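Local coordinates for peptidoglycan recognition protein-LC isoform LCx (Drosophila melanogaster, PDB 2F2L) that probably takes part in sensing bacterial peptidoglycan, its extracellular amidase-like domain binding an anhydro muropeptide, tracheal cytotoxin, together with a partner protein, at residues V28-T33 against E151-I156; F68-D73 against L115-L120; I99-T104 against R108-R113. One frame throughout, in Å; residues are numbered along the deposited sequence.

Contact 1: residues V28-T33 against E151-I156; sequences VVISHT and EELYKI. With MLD (glcnac(beta1-4)-murnac(1,6-anhydro)-L-ala-gamma-D-glu-meso-a2pm-D-ala), chain G.
In Ile30 the CG2 branch points opposite the backbone N, while in Leu153 chi1 of 176° sets CG opposite its own N and chi2 of 45° then carries CD2 to Ile30 CG2, at 4.1 Å. The contact lays helix 151-157 on strand 25-32 in the mixed sheet of a peptidoglycan recognition domain, whose fold is that of the N-acetylmuramoyl-L-alanine amidases. The two side chains cross at about a right angle, and no hydrogen bond joins the segments. Leu153 CD2 also lies 4.2 Å from Ser31 O, a carbonyl used within the sheet. Phe101 of the neighbouring strand packs on Leu153 as well.

Past this hydrophobic patch the strand runs into the muropeptide pocket. The ring of His32 receives the ligand at its edge: NE2 donates to MLD OAC, the acetyl oxygen of the GlcNAc, at 2.7 Å and a nearly straight 167°. Its other nitrogen, ND1, accepts a hydrogen bond from Phe105 N, which would help fix the ring's rotation and leave NE2 facing the sugar. One residue on, the backbone adds a bond: MLD NAD, of the glycan's second acetamide, donates to Thr33 O at 3.0 Å.

Contact 2: residues F68-D73 against L115-L120; sequences FLVGGD and LEACQL
Val70 reaches helix 112-127 with both of its methyls, and it does so from strand 68-70 of the central mixed sheet in this amidase-like alpha/beta domain. Its chi1 of -175° sets CG1 anti to the backbone N and CG2 anti to the carbonyl carbon, splitting the fork between two successive helix residues. CG1 goes to Ala117, where it meets CB at 3.6 Å; CG2 is turned to Cys118. The backbone is close as well, with Val70 CG1 4.2 Å from Cys118 N.

Ala117 has just a methyl to offer, and the nearest CA pair, Val70 and Cys118, is 6.6 Å apart, so the helix lies close over the strand here. In Cys118 a chi1 of -175° turns SG toward the ring of Phe101 on the adjoining strand, with Cys118 SG 3.6 Å from Phe101 CE1. All three touching residues are buried, and no hydrogen bond crosses between the segments. Polar ties lie at the margins, where Gln114 NE2 of the same helix donates to Val70 O. On the second branch of the fork, Val70 CG2 lies 4.3 Å from Cys118 CB.

Contact 3: residues I99-T104 against R108-R113; sequences ISFIGT and RKPNER
The Phe101 ring meets Pro110 obliquely: Pro110 CB lies 3.8 Å from Phe101 CD2 and 4.0 Å from Phe101 CE2, on one flank of the ring. Elsewhere the ring is packed by Gln114 of helix 112-127 and by Ile30 of the next strand, placing it in the core between sheet and helix. A chi1 of -80° puts CG beside the backbone N and anti to the carbonyl carbon, sending the ring from strand 97-101 toward the incoming proline.

Between strand and helix the chain makes a short connection. At the Thr104 end a water takes the place of a direct bond: it donates to Thr104 O at 2.6 Å and weakly accepts from Arg108 N at 3.1 Å. Farther on, Asn111 is the N-cap of helix 112-127; its OD1 accepts from Gln114 N, while its ND2 donates to Gly72 O.

The chemistry is therefore divided. The inner end of the connection rests on carbon contact. At the outer end the side chain of Thr104 packs on another protein's chain, and the water adds a weak bridge to an end that Thr104 OG1 also ties to Ala35 O by a hydrogen bond.

In the fold
The three contacts share one mixed sheet, in which strand 97-101 lies between 68-70 and 25-32, so contact 3 sits in the middle. Its centre is about 8 Å from those of contacts 1 and 2, which are about 12 Å apart. Along the chain, residues 99-113 fall between the two segments of contact 2, and all of these fall between those of contact 1. Contacts 2 and 3 share helix 112-127; contact 1 brings in helix 151-157, and Ile156 CG2 meets Leu115 CD2 at 4.1 Å. Ser31 and Phe101 are probably hydrogen-bonded. Helix 112-127 backs strands 68-70 and 97-101, helix 151-157 strand 25-32, meeting over Phe101; Thr33 and Thr104, past the strand ends, reach the muropeptide side.

Contact 1: residues V28-T33 against E151-I156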
loop_
_atom_site.group_PDB
_atom_site.type_symbol
_atom_site.label_atom_id
_atom_site.label_comp_id
_atom_site.label_asym_id
_atom_site.label_seq_id
_atom_site.Cartn_x
_atom_site.Cartn_y
_atom_site.Cartn_z
ATOM N N VAL B 28 2.289 -23.786 6.355
ATOM C CA VAL B 28 1.661 -22.508 6.690
ATOM C C VAL B 28 2.654 -21.389 6.391
ATOM O O VAL B 28 3.838 -21.503 6.731
ATOM C CB VAL B 28 1.260 -22.425 8.187
ATOM C CG1 VAL B 28 0.813 -20.994 8.570
ATOM C CG2 VAL B 28 0.165 -23.416 8.507
ATOM N N VAL B 29 2.165 -20.309 5.772
ATOM C CA VAL B 29 2.993 -19.162 5.418
ATOM C C VAL B 29 2.426 -17.905 6.070
ATOM O O VAL B 29 1.289 -17.516 5.817
ATOM C CB VAL B 29 3.082 -18.985 3.891
ATOM C CG1 VAL B 29 3.979 -17.799 3.556
ATOM C CG2 VAL B 29 3.618 -20.254 3.238
ATOM N N ILE B 30 3.215 -17.298 6.941
ATOM C CA ILE B 30 2.810 -16.084 7.642
ATOM C C ILE B 30 3.287 -14.818 6.911
ATOM O O ILE B 30 4.486 -14.643 6.645
ATOM C CB ILE B 30 3.366 -16.060 9.097
ATOM C CG1 ILE B 30 2.845 -17.268 9.898
ATOM C CG2 ILE B 30 3.091 -14.716 9.782
ATOM C CD1 ILE B 30 1.361 -17.498 9.867
ATOM N N SER B 31 2.336 -13.933 6.615
ATOM C CA SER B 31 2.622 -12.636 5.996
ATOM C C SER B 31 2.103 -11.514 6.885
ATOM O O SER B 31 1.493 -11.765 7.928
ATOM C CB SER B 31 1.949 -12.553 4.617
ATOM O OG SER B 31 0.533 -12.746 4.716
ATOM N N HIS B 32 2.353 -10.271 6.476
ATOM C CA HIS B 32 1.549 -9.128 6.962
ATOM C C HIS B 32 0.952 -8.415 5.759
ATOM O O HIS B 32 1.358 -8.668 4.623
ATOM C CB HIS B 32 2.379 -8.170 7.858
ATOM C CG HIS B 32 3.526 -7.487 7.176
ATOM N ND1 HIS B 32 4.317 -6.558 7.828
ATOM C CD2 HIS B 32 3.999 -7.552 5.909
ATOM C CE1 HIS B 32 5.242 -6.113 6.997
ATOM N NE2 HIS B 32 5.064 -6.689 5.823
ATOM N N THR B 33 0.011 -7.518 5.999
ATOM C CA THR B 33 -0.623 -6.776 4.915
ATOM C C THR B 33 0.194 -5.590 4.433
ATOM O O THR B 33 -0.075 -5.070 3.343
ATOM C CB THR B 33 -2.047 -6.244 5.301
ATOM O OG1 THR B 33 -1.945 -5.324 6.390
ATOM C CG2 THR B 33 -3.008 -7.389 5.609
ATOM N N GLU B 151 10.102 -7.725 10.051
ATOM C CA GLU B 151 11.191 -8.200 10.896
ATOM C C GLU B 151 10.744 -8.623 12.311
ATOM O O GLU B 151 11.150 -9.692 12.793
ATOM C CB GLU B 151 12.269 -7.122 10.967
ATOM C CG GLU B 151 13.515 -7.494 11.766
ATOM C CD GLU B 151 14.308 -8.625 11.143
ATOM O OE1 GLU B 151 14.207 -8.822 9.919
ATOM O OE2 GLU B 151 15.058 -9.298 11.875
ATOM N N GLU B 152 9.928 -7.789 12.970
ATOM C CA GLU B 152 9.525 -8.039 14.365
ATOM C C GLU B 152 8.578 -9.217 14.455
ATOM O O GLU B 152 8.636 -9.976 15.413
ATOM C CB GLU B 152 8.903 -6.801 15.032
ATOM C CG GLU B 152 9.881 -5.682 15.313
ATOM C CD GLU B 152 11.083 -6.137 16.154
ATOM O OE1 GLU B 152 10.885 -6.782 17.208
ATOM O OE2 GLU B 152 12.236 -5.846 15.758
ATOM N N LEU B 153 7.700 -9.367 13.465
ATOM C CA LEU B 153 6.823 -10.532 13.435
ATOM C C LEU B 153 7.620 -11.791 13.072
ATOM O O LEU B 153 7.440 -12.855 13.677
ATOM C CB LEU B 153 5.659 -10.309 12.476
ATOM C CG LEU B 153 4.700 -11.474 12.254
ATOM C CD1 LEU B 153 4.318 -12.156 13.531
ATOM C CD2 LEU B 153 3.462 -10.966 11.514
ATOM N N TYR B 154 8.527 -11.668 12.112
ATOM C CA TYR B 154 9.372 -12.803 11.731
ATOM C C TYR B 154 10.226 -13.300 12.887
ATOM O O TYR B 154 10.353 -14.507 13.090
ATOM C CB TYR B 154 10.274 -12.454 10.558
ATOM C CG TYR B 154 11.033 -13.631 10.003
ATOM C CD1 TYR B 154 10.371 -14.681 9.405
ATOM C CD2 TYR B 154 12.419 -13.680 10.057
ATOM C CE1 TYR B 154 11.070 -15.765 8.874
ATOM C CE2 TYR B 154 13.122 -14.745 9.527
ATOM C CZ TYR B 154 12.443 -15.783 8.940
ATOM O OH TYR B 154 13.138 -16.838 8.415
ATOM N N LYS B 155 10.827 -12.386 13.639
ATOM C CA LYS B 155 11.632 -12.793 14.789
ATOM C C LYS B 155 10.791 -13.591 15.803
ATOM O O LYS B 155 11.296 -14.515 16.436
ATOM C CB LYS B 155 12.308 -11.594 15.462
ATOM C CG LYS B 155 13.495 -11.063 14.705
ATOM C CD LYS B 155 14.358 -10.132 15.563
ATOM C CE LYS B 155 13.781 -8.742 15.689
ATOM N NZ LYS B 155 14.728 -7.818 16.392
ATOM N N ILE B 156 9.511 -13.244 15.932
ATOM C CA ILE B 156 8.620 -13.960 16.850
ATOM C C ILE B 156 8.310 -15.383 16.346
ATOM O O ILE B 156 8.481 -16.355 17.080
ATOM C CB ILE B 156 7.328 -13.145 17.125
ATOM C CG1 ILE B 156 7.673 -11.904 17.967
ATOM C CG2 ILE B 156 6.290 -13.987 17.850
ATOM C CD1 ILE B 156 6.540 -10.914 18.104
HETATM C CAA MLD G . 6.723 -4.130 4.046
HETATM C CAB MLD G . 6.604 -5.261 3.036
HETATM O OAC MLD G . 6.276 -6.385 3.393
HETATM N N2 MLD G . 6.875 -4.917 1.780
HETATM C C2 MLD G . 6.860 -5.844 0.654
HETATM C C3 MLD G . 8.203 -5.690 -0.066
HETATM O O3 MLD G . 9.323 -5.989 0.790
HETATM C C4 MLD G . 8.225 -6.503 -1.357
HETATM O O4 MLD G . 9.412 -6.154 -2.047
HETATM C C5 MLD G . 7.015 -6.126 -2.218
HETATM C C6 MLD G . 6.824 -6.950 -3.504
HETATM O O6 MLD G . 5.786 -6.310 -4.304
HETATM O O5 MLD G . 5.844 -6.389 -1.450
HETATM C C1 MLD G . 5.727 -5.518 -0.301
HETATM O O1 MLD G . 4.509 -5.792 0.340
HETATM C CA4 MLD G . 3.377 -5.300 -0.417
HETATM C CA5 MLD G . 3.157 -3.787 -0.398
HETATM O OA5 MLD G . 1.866 -3.376 0.166
HETATM C CA6 MLD G . 2.941 -3.514 -1.847
HETATM O OA6 MLD G . 1.582 -3.842 -2.059
HETATM C CA1 MLD G . 0.964 -4.018 -0.750
HETATM C CA2 MLD G . 0.901 -5.526 -0.455
HETATM N NAD MLD G . -0.230 -5.807 0.456
HETATM C CAE MLD G . -1.187 -6.670 0.164
HETATM C CAF MLD G . -2.260 -6.797 1.227
HETATM O OAG MLD G . -1.225 -7.344 -0.866
HETATM C CA3 MLD G . 2.188 -6.014 0.206
HETATM O OAH MLD G . 2.382 -7.461 0.033
HETATM C CAI MLD G . 2.004 -8.256 1.183
HETATM C CAJ MLD G . 3.151 -8.472 2.142
HETATM C CAL MLD G . 1.509 -9.635 0.700
HETATM O OAM MLD G . 1.215 -10.459 1.559
HETATM N N MLD G . 1.406 -9.867 -0.609
HETATM C CA MLD G . 0.912 -11.125 -1.184
HETATM C CB MLD G . -0.605 -10.956 -1.316
HETATM C C MLD G . 1.526 -11.254 -2.589
HETATM O O MLD G . 1.429 -10.325 -3.395
HETATM N NAN MLD G . 2.164 -12.400 -2.813
HETATM C CAO MLD G . 2.835 -12.768 -4.070
HETATM C CAP MLD G . 4.271 -13.325 -3.803
HETATM O OBA MLD G . 4.754 -14.011 -4.707
HETATM O OAQ MLD G . 4.848 -13.101 -2.711
HETATM C CBB MLD G . 2.083 -13.930 -4.709
HETATM C CBC MLD G . 0.700 -13.587 -5.236
HETATM C CBD MLD G . 0.111 -14.831 -5.925
HETATM O OBE MLD G . 0.472 -15.968 -5.619
HETATM N NBF MLD G . -0.790 -14.585 -6.852
HETATM C CBG MLD G . -1.450 -15.660 -7.603
HETATM C CBH MLD G . -0.429 -16.355 -8.527
HETATM O OBI MLD G . 0.368 -15.700 -9.197
HETATM N NBJ MLD G . -0.461 -17.686 -8.503
HETATM C CBK MLD G . 0.415 -18.547 -9.328
HETATM C CBL MLD G . -0.476 -19.479 -10.157
HETATM C CBM MLD G . 1.388 -19.422 -8.508
HETATM O OBO MLD G . 1.074 -19.717 -7.325
HETATM O OBN MLD G . 2.428 -19.795 -9.105
HETATM C CBP MLD G . -2.627 -15.056 -8.387
HETATM C CBQ MLD G . -3.603 -16.137 -8.885
HETATM C CBR MLD G . -4.843 -15.508 -9.527
HETATM C CBS MLD G . -6.054 -16.443 -9.538
HETATM C CBT MLD G . -6.615 -16.567 -8.115
HETATM O OBV MLD G . -7.230 -15.583 -7.671
HETATM O OBU MLD G . -6.425 -17.641 -7.508
HETATM N NBW MLD G . -5.657 -17.764 -10.040
#

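Contact 2: residues F68-D73 against L115-L120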
loop_
_atom_site.group_PDB
_atom_site.type_symbol
_atom_site.label_atom_id
_atom_site.label_comp_id
_atom_site.label_asym_id
_atom_site.label_seq_id
_atom_site.Cartn_x
_atom_site.Cartn_y
_atom_site.Cartn_z
ATOM N N PHE B 68 -6.664 -16.781 5.553
ATOM C CA PHE B 68 -7.159 -16.101 6.750
ATOM C C PHE B 68 -6.355 -14.835 7.001
ATOM O O PHE B 68 -5.220 -14.715 6.558
ATOM C CB PHE B 68 -7.065 -16.999 7.993
ATOM C CG PHE B 68 -7.820 -18.288 7.878
ATOM C CD1 PHE B 68 -9.166 -18.353 8.219
ATOM C CD2 PHE B 68 -7.186 -19.445 7.430
ATOM C CE1 PHE B 68 -9.861 -19.529 8.125
ATOM C CE2 PHE B 68 -7.880 -20.634 7.324
ATOM C CZ PHE B 68 -9.223 -20.681 7.661
ATOM N N LEU B 69 -6.960 -13.869 7.686
ATOM C CA LEU B 69 -6.206 -12.721 8.184
ATOM C C LEU B 69 -6.476 -12.599 9.672
ATOM O O LEU B 69 -7.533 -13.017 10.132
ATOM C CB LEU B 69 -6.611 -11.412 7.490
ATOM C CG LEU B 69 -6.570 -11.308 5.978
ATOM C CD1 LEU B 69 -7.864 -11.805 5.331
ATOM C CD2 LEU B 69 -6.269 -9.837 5.587
ATOM N N VAL B 70 -5.539 -12.022 10.409
ATOM C CA VAL B 70 -5.665 -11.853 11.874
ATOM C C VAL B 70 -5.605 -10.387 12.214
ATOM O O VAL B 70 -4.601 -9.716 11.913
ATOM C CB VAL B 70 -4.513 -12.576 12.603
ATOM C CG1 VAL B 70 -4.706 -12.513 14.104
ATOM C CG2 VAL B 70 -4.448 -14.025 12.129
ATOM N N GLY B 71 -6.648 -9.889 12.872
ATOM C CA GLY B 71 -6.718 -8.486 13.213
ATOM C C GLY B 71 -6.156 -8.161 14.580
ATOM O O GLY B 71 -6.077 -9.027 15.443
ATOM N N GLY B 72 -5.816 -6.886 14.780
ATOM C CA GLY B 72 -5.339 -6.396 16.080
ATOM C C GLY B 72 -6.423 -6.355 17.131
ATOM O O GLY B 72 -6.150 -6.107 18.307
ATOM N N ASP B 73 -7.661 -6.589 16.712
ATOM C CA ASP B 73 -8.764 -6.834 17.643
ATOM C C ASP B 73 -8.785 -8.273 18.203
ATOM O O ASP B 73 -9.646 -8.610 19.011
ATOM C CB ASP B 73 -10.111 -6.524 16.969
ATOM C CG ASP B 73 -10.392 -7.414 15.757
ATOM O OD1 ASP B 73 -9.479 -8.161 15.331
ATOM O OD2 ASP B 73 -11.525 -7.364 15.230
ATOM N N LEU B 115 -1.459 -12.216 18.302
ATOM C CA LEU B 115 -0.646 -13.421 18.451
ATOM C C LEU B 115 -1.485 -14.580 19.010
ATOM O O LEU B 115 -1.431 -15.695 18.503
ATOM C CB LEU B 115 0.564 -13.135 19.345
ATOM C CG LEU B 115 1.640 -12.256 18.713
ATOM C CD1 LEU B 115 2.648 -11.775 19.752
ATOM C CD2 LEU B 115 2.365 -12.984 17.569
ATOM N N GLU B 116 -2.287 -14.300 20.033
ATOM C CA GLU B 116 -3.195 -15.302 20.598
ATOM C C GLU B 116 -4.175 -15.855 19.547
ATOM O O GLU B 116 -4.369 -17.078 19.453
ATOM C CB GLU B 116 -3.926 -14.736 21.824
ATOM C CG GLU B 116 -3.030 -14.692 23.087
ATOM C CD GLU B 116 -3.655 -13.989 24.271
ATOM O OE1 GLU B 116 -4.748 -13.387 24.136
ATOM O OE2 GLU B 116 -3.029 -14.037 25.353
ATOM N N ALA B 117 -4.761 -14.974 18.739
ATOM C CA ALA B 117 -5.695 -15.399 17.671
ATOM C C ALA B 117 -5.039 -16.356 16.671
ATOM O O ALA B 117 -5.618 -17.366 16.289
ATOM C CB ALA B 117 -6.249 -14.195 16.937
ATOM N N CYS B 118 -3.834 -16.033 16.244
ATOM C CA CYS B 118 -3.114 -16.860 15.282
ATOM C C CYS B 118 -2.769 -18.233 15.874
ATOM O O CYS B 118 -2.855 -19.252 15.192
ATOM C CB CYS B 118 -1.857 -16.140 14.819
ATOM S SG CYS B 118 -0.969 -16.982 13.530
ATOM N N GLN B 119 -2.369 -18.260 17.143
ATOM C CA GLN B 119 -2.054 -19.531 17.810
ATOM C C GLN B 119 -3.301 -20.411 17.871
ATOM O O GLN B 119 -3.235 -21.619 17.602
ATOM C CB GLN B 119 -1.431 -19.287 19.212
ATOM C CG GLN B 119 -0.038 -18.648 19.117
ATOM C CD GLN B 119 0.574 -18.153 20.435
ATOM O OE1 GLN B 119 -0.100 -17.952 21.443
ATOM N NE2 GLN B 119 1.883 -17.931 20.400
ATOM N N LEU B 120 -4.443 -19.799 18.193
ATOM C CA LEU B 120 -5.713 -20.531 18.281
ATOM C C LEU B 120 -6.180 -21.017 16.911
ATOM O O LEU B 120 -6.717 -22.104 16.782
ATOM C CB LEU B 120 -6.805 -19.667 18.924
ATOM C CG LEU B 120 -6.706 -19.364 20.426
ATOM C CD1 LEU B 120 -7.797 -18.400 20.828
ATOM C CD2 LEU B 120 -6.776 -20.632 21.297
#

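Contact 3: residues I99-T104 against R108-R113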
loop_
_atom_site.group_PDB
_atom_site.type_symbol
_atom_site.label_atom_id
_atom_site.label_comp_id
_atom_site.label_asym_id
_atom_site.label_seq_id
_atom_site.Cartn_x
_atom_site.Cartn_y
_atom_site.Cartn_z
ATOM N N ILE B 99 -1.744 -17.072 6.093
ATOM C CA ILE B 99 -2.353 -16.253 7.132
ATOM C C ILE B 99 -1.603 -14.906 7.174
ATOM O O ILE B 99 -0.372 -14.866 7.265
ATOM C CB ILE B 99 -2.244 -16.949 8.506
ATOM C CG1 ILE B 99 -2.947 -18.314 8.467
ATOM C CG2 ILE B 99 -2.800 -16.073 9.598
ATOM C CD1 ILE B 99 -2.592 -19.209 9.610
ATOM N N SER B 100 -2.345 -13.811 7.049
ATOM C CA SER B 100 -1.742 -12.481 7.070
ATOM C C SER B 100 -2.103 -11.749 8.343
ATOM O O SER B 100 -3.285 -11.678 8.701
ATOM C CB SER B 100 -2.203 -11.662 5.867
ATOM O OG SER B 100 -1.368 -10.517 5.702
ATOM N N PHE B 101 -1.104 -11.194 9.027
ATOM C CA PHE B 101 -1.374 -10.296 10.160
ATOM C C PHE B 101 -1.711 -8.926 9.591
ATOM O O PHE B 101 -0.953 -8.402 8.757
ATOM C CB PHE B 101 -0.162 -10.180 11.085
ATOM C CG PHE B 101 -0.006 -11.340 12.034
ATOM C CD1 PHE B 101 0.108 -12.649 11.553
ATOM C CD2 PHE B 101 0.062 -11.127 13.403
ATOM C CE1 PHE B 101 0.253 -13.734 12.430
ATOM C CE2 PHE B 101 0.220 -12.211 14.288
ATOM C CZ PHE B 101 0.324 -13.520 13.783
ATOM N N ILE B 102 -2.849 -8.367 10.008
ATOM C CA ILE B 102 -3.282 -7.071 9.517
ATOM C C ILE B 102 -2.396 -6.024 10.179
ATOM O O ILE B 102 -2.369 -5.901 11.427
ATOM C CB ILE B 102 -4.766 -6.793 9.816
ATOM C CG1 ILE B 102 -5.667 -7.860 9.183
ATOM C CG2 ILE B 102 -5.167 -5.420 9.280
ATOM C CD1 ILE B 102 -7.157 -7.705 9.555
ATOM N N GLY B 103 -1.655 -5.297 9.338
ATOM C CA GLY B 103 -0.727 -4.287 9.800
ATOM C C GLY B 103 0.622 -4.382 9.135
ATOM O O GLY B 103 0.802 -5.107 8.162
ATOM N N THR B 104 1.564 -3.624 9.689
ATOM C CA THR B 104 2.940 -3.573 9.235
ATOM C C THR B 104 3.847 -3.813 10.436
ATOM O O THR B 104 3.870 -2.980 11.362
ATOM C CB THR B 104 3.273 -2.186 8.603
ATOM O OG1 THR B 104 2.389 -1.931 7.506
ATOM C CG2 THR B 104 4.714 -2.137 8.099
ATOM N N ARG B 108 7.579 -2.791 14.672
ATOM C CA ARG B 108 6.617 -2.869 15.760
ATOM C C ARG B 108 6.124 -4.316 15.846
ATOM O O ARG B 108 5.885 -4.937 14.824
ATOM C CB ARG B 108 5.459 -1.927 15.425
ATOM C CG ARG B 108 4.355 -1.812 16.457
ATOM C CD ARG B 108 3.433 -0.615 16.113
ATOM N NE ARG B 108 2.174 -0.669 16.854
ATOM C CZ ARG B 108 1.220 0.254 16.786
ATOM N NH1 ARG B 108 1.370 1.325 16.009
ATOM N NH2 ARG B 108 0.112 0.105 17.505
ATOM N N LYS B 109 5.978 -4.846 17.057
ATOM C CA LYS B 109 5.514 -6.219 17.250
ATOM C C LYS B 109 4.017 -6.299 17.069
ATOM O O LYS B 109 3.310 -5.357 17.366
ATOM C CB LYS B 109 5.824 -6.729 18.659
ATOM C CG LYS B 109 7.267 -6.660 19.062
ATOM C CD LYS B 109 7.435 -7.371 20.370
ATOM C CE LYS B 109 8.633 -6.897 21.107
ATOM N NZ LYS B 109 9.827 -7.340 20.407
ATOM N N PRO B 110 3.518 -7.448 16.629
ATOM C CA PRO B 110 2.074 -7.645 16.671
ATOM C C PRO B 110 1.609 -7.681 18.129
ATOM O O PRO B 110 2.391 -8.010 19.031
ATOM C CB PRO B 110 1.891 -9.014 16.009
ATOM C CG PRO B 110 3.183 -9.702 16.262
ATOM C CD PRO B 110 4.219 -8.644 16.123
ATOM N N ASN B 111 0.358 -7.340 18.369
ATOM C CA ASN B 111 -0.120 -7.236 19.739
ATOM C C ASN B 111 -0.539 -8.584 20.347
ATOM O O ASN B 111 -0.618 -9.618 19.664
ATOM C CB ASN B 111 -1.189 -6.134 19.871
ATOM C CG ASN B 111 -2.548 -6.531 19.338
ATOM O OD1 ASN B 111 -2.945 -7.700 19.374
ATOM N ND2 ASN B 111 -3.294 -5.543 18.884
ATOM N N GLU B 112 -0.741 -8.569 21.655
ATOM C CA GLU B 112 -1.031 -9.776 22.420
ATOM C C GLU B 112 -2.229 -10.578 21.861
ATOM O O GLU B 112 -2.178 -11.815 21.748
ATOM C CB GLU B 112 -1.260 -9.370 23.856
ATOM C CG GLU B 112 -1.814 -10.443 24.780
ATOM C CD GLU B 112 -2.080 -9.910 26.164
ATOM O OE1 GLU B 112 -2.976 -10.447 26.842
ATOM O OE2 GLU B 112 -1.376 -8.963 26.586
ATOM N N ARG B 113 -3.287 -9.864 21.502
ATOM C CA ARG B 113 -4.514 -10.487 20.992
ATOM C C ARG B 113 -4.331 -11.087 19.613
ATOM O O ARG B 113 -4.850 -12.170 19.319
ATOM C CB ARG B 113 -5.671 -9.471 21.010
ATOM C CG ARG B 113 -6.297 -9.368 22.370
ATOM C CD ARG B 113 -6.988 -8.049 22.635
ATOM N NE ARG B 113 -8.208 -7.883 21.863
ATOM C CZ ARG B 113 -9.411 -7.536 22.333
ATOM N NH1 ARG B 113 -9.645 -7.316 23.624
ATOM N NH2 ARG B 113 -10.405 -7.395 21.464
HETATM O O HOH W 1 6.053 -1.807 12.151
#